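Local coordinates for methanol--corrinoid protein co-methyltransferase (Methanosarcina barkeri, PDB 2I2X) that transfers the methyl group of methanol to the cob(I)amide carried by its corrinoid partner protein, a zinc-dependent step of methanogenesis from methanol, at residues D173-R178 with P182-S187. Residues are numbered along the deposited sequence; the frame is centred on the assembly and turned at random.
Sequences DYAVLR and PGLLYS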
loop_
_atom_site.group_PDB
_atom_site.type_symbol
_atom_site.label_atom_id
_atom_site.label_comp_id
_atom_site.label_asym_id
_atom_site.label_seq_id
_atom_site.Cartn_x
_atom_site.Cartn_y
_atom_site.Cartn_z
ATOM N N ASP A 173 19.284 -6.425 -23.444
ATOM C CA ASP A 173 20.004 -6.619 -22.176
ATOM C C ASP A 173 21.491 -6.351 -22.303
ATOM O O ASP A 173 22.103 -5.780 -21.386
ATOM C CB ASP A 173 19.809 -8.028 -21.657
ATOM C CG ASP A 173 18.453 -8.236 -21.011
ATOM O OD1 ASP A 173 17.791 -7.256 -20.579
ATOM O OD2 ASP A 173 18.053 -9.416 -20.926
ATOM N N TYR A 174 22.062 -6.803 -23.429
ATOM C CA TYR A 174 23.425 -6.491 -23.816
ATOM C C TYR A 174 23.606 -4.991 -24.080
ATOM O O TYR A 174 24.468 -4.369 -23.470
ATOM C CB TYR A 174 23.854 -7.347 -25.032
ATOM C CG TYR A 174 25.212 -6.992 -25.608
ATOM C CD1 TYR A 174 25.308 -6.122 -26.698
ATOM C CD2 TYR A 174 26.400 -7.510 -25.052
ATOM C CE1 TYR A 174 26.546 -5.775 -27.236
ATOM C CE2 TYR A 174 27.663 -7.180 -25.589
ATOM C CZ TYR A 174 27.724 -6.306 -26.688
ATOM O OH TYR A 174 28.935 -5.940 -27.268
ATOM N N ALA A 175 22.797 -4.414 -24.973
ATOM C CA ALA A 175 22.888 -2.986 -25.325
ATOM C C ALA A 175 22.712 -2.005 -24.150
ATOM O O ALA A 175 23.445 -1.008 -24.064
ATOM C CB ALA A 175 21.902 -2.655 -26.423
ATOM N N VAL A 176 21.742 -2.272 -23.262
ATOM C CA VAL A 176 21.440 -1.326 -22.188
ATOM C C VAL A 176 22.567 -1.163 -21.158
ATOM O O VAL A 176 22.670 -0.136 -20.511
ATOM C CB VAL A 176 20.065 -1.604 -21.503
ATOM C CG1 VAL A 176 20.143 -2.714 -20.468
ATOM C CG2 VAL A 176 19.530 -0.328 -20.920
ATOM N N LEU A 177 23.405 -2.179 -21.010
ATOM C CA LEU A 177 24.551 -2.074 -20.105
ATOM C C LEU A 177 25.717 -1.299 -20.734
ATOM O O LEU A 177 26.719 -1.074 -20.072
ATOM C CB LEU A 177 25.014 -3.467 -19.667
ATOM C CG LEU A 177 24.431 -4.154 -18.417
ATOM C CD1 LEU A 177 23.291 -3.409 -17.734
ATOM C CD2 LEU A 177 24.028 -5.585 -18.702
ATOM N N ARG A 178 25.575 -0.874 -21.994
ATOM C CA ARG A 178 26.715 -0.353 -22.753
ATOM C C ARG A 178 26.495 0.957 -23.461
ATOM O O ARG A 178 27.338 1.364 -24.260
ATOM C CB ARG A 178 27.221 -1.410 -23.759
ATOM C CG ARG A 178 27.610 -2.710 -23.061
ATOM C CD ARG A 178 28.006 -3.888 -23.947
ATOM N NE ARG A 178 28.646 -4.882 -23.066
ATOM C CZ ARG A 178 27.996 -5.721 -22.256
ATOM N NH1 ARG A 178 26.661 -5.769 -22.230
ATOM N NH2 ARG A 178 28.684 -6.533 -21.479
ATOM N N PRO A 182 22.185 2.503 -30.886
ATOM C CA PRO A 182 21.759 1.703 -32.036
ATOM C C PRO A 182 21.246 0.308 -31.644
ATOM O O PRO A 182 20.271 -0.176 -32.225
ATOM C CB PRO A 182 23.050 1.593 -32.867
ATOM C CG PRO A 182 23.790 2.848 -32.554
ATOM C CD PRO A 182 23.558 3.027 -31.078
ATOM N N GLY A 183 21.896 -0.342 -30.678
ATOM C CA GLY A 183 21.431 -1.638 -30.195
ATOM C C GLY A 183 20.033 -1.521 -29.594
ATOM O O GLY A 183 19.156 -2.361 -29.848
ATOM N N LEU A 184 19.813 -0.459 -28.823
ATOM C CA LEU A 184 18.472 -0.147 -28.349
ATOM C C LEU A 184 17.469 -0.060 -29.497
ATOM O O LEU A 184 16.423 -0.717 -29.442
ATOM C CB LEU A 184 18.475 1.145 -27.522
ATOM C CG LEU A 184 18.654 1.175 -25.991
ATOM C CD1 LEU A 184 19.177 -0.104 -25.339
ATOM C CD2 LEU A 184 19.520 2.383 -25.608
ATOM N N LEU A 185 17.792 0.745 -30.521
ATOM C CA LEU A 185 16.962 0.871 -31.743
ATOM C C LEU A 185 16.663 -0.466 -32.415
ATOM O O LEU A 185 15.528 -0.738 -32.846
ATOM C CB LEU A 185 17.630 1.784 -32.754
ATOM C CG LEU A 185 16.775 2.739 -33.613
ATOM C CD1 LEU A 185 17.528 3.214 -34.806
ATOM C CD2 LEU A 185 15.441 2.148 -34.051
ATOM N N TYR A 186 17.673 -1.326 -32.470
ATOM C CA TYR A 186 17.520 -2.576 -33.161
ATOM C C TYR A 186 16.685 -3.547 -32.337
ATOM O O TYR A 186 15.697 -4.102 -32.846
ATOM C CB TYR A 186 18.902 -3.147 -33.515
ATOM C CG TYR A 186 18.906 -4.475 -34.215
ATOM C CD1 TYR A 186 18.364 -4.624 -35.497
ATOM C CD2 TYR A 186 19.524 -5.592 -33.629
ATOM C CE1 TYR A 186 18.426 -5.870 -36.180
ATOM C CE2 TYR A 186 19.579 -6.844 -34.296
ATOM C CZ TYR A 186 19.034 -6.957 -35.560
ATOM O OH TYR A 186 19.073 -8.168 -36.184
ATOM N N SER A 187 17.083 -3.760 -31.082
ATOM C CA SER A 187 16.362 -4.676 -30.180
ATOM C C SER A 187 14.905 -4.341 -30.009
ATOM O O SER A 187 14.040 -5.198 -30.180
ATOM C CB SER A 187 17.021 -4.763 -28.791
ATOM O OG SER A 187 17.279 -3.484 -28.278
#
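Ala175 pushes its methyl group straight at the backbone of the next helix, where Gly183 has no side chain to meet it. CB of Ala175 rests 3.9 Å from C of Gly183, against the peptide leading into Leu184, and the CA atoms of Ala175 and Gly183 come within 5.3 Å. Leu184 closes one flank of this seat. Its CB does not aim directly at the other helix, but the side chain bends back with CG displaced from the usual staggered position (chi1 -92°), and CD1 of Leu184 lands 3.9 Å from CB of Ala175. CD1 of Leu184 also reaches the backbone N of Val176 and lies 4.2 Å from CB of Val176, so one branch spans two successive residues. No hydrogen bond crosses; methyl groups meet one another and the backbone in a buried contact.

Behind it, polar groups are held within each segment. O of Gly183 accepts two bonds from Ser187, one from the backbone N and one from OG at 2.7 Å. Arg178 folds back over the Tyr174 ring, with its CD 3.6 Å above one face, and NH1 of Arg178 donates to O of Tyr174 at 2.9 Å. Its NE forms a salt bridge with Asp103 of a neighbouring MtaB subunit, while Asp180, in the turn, accepts from N of Gly183. Asp173, two residues before Ala175, makes a weak hydrogen bond to the corrinoid. The whole is a close helix-to-helix connection through a short turn, packed alanine against glycine, where helix 169-176 gives way to the long helix 181-210 of this TIM-barrel protein.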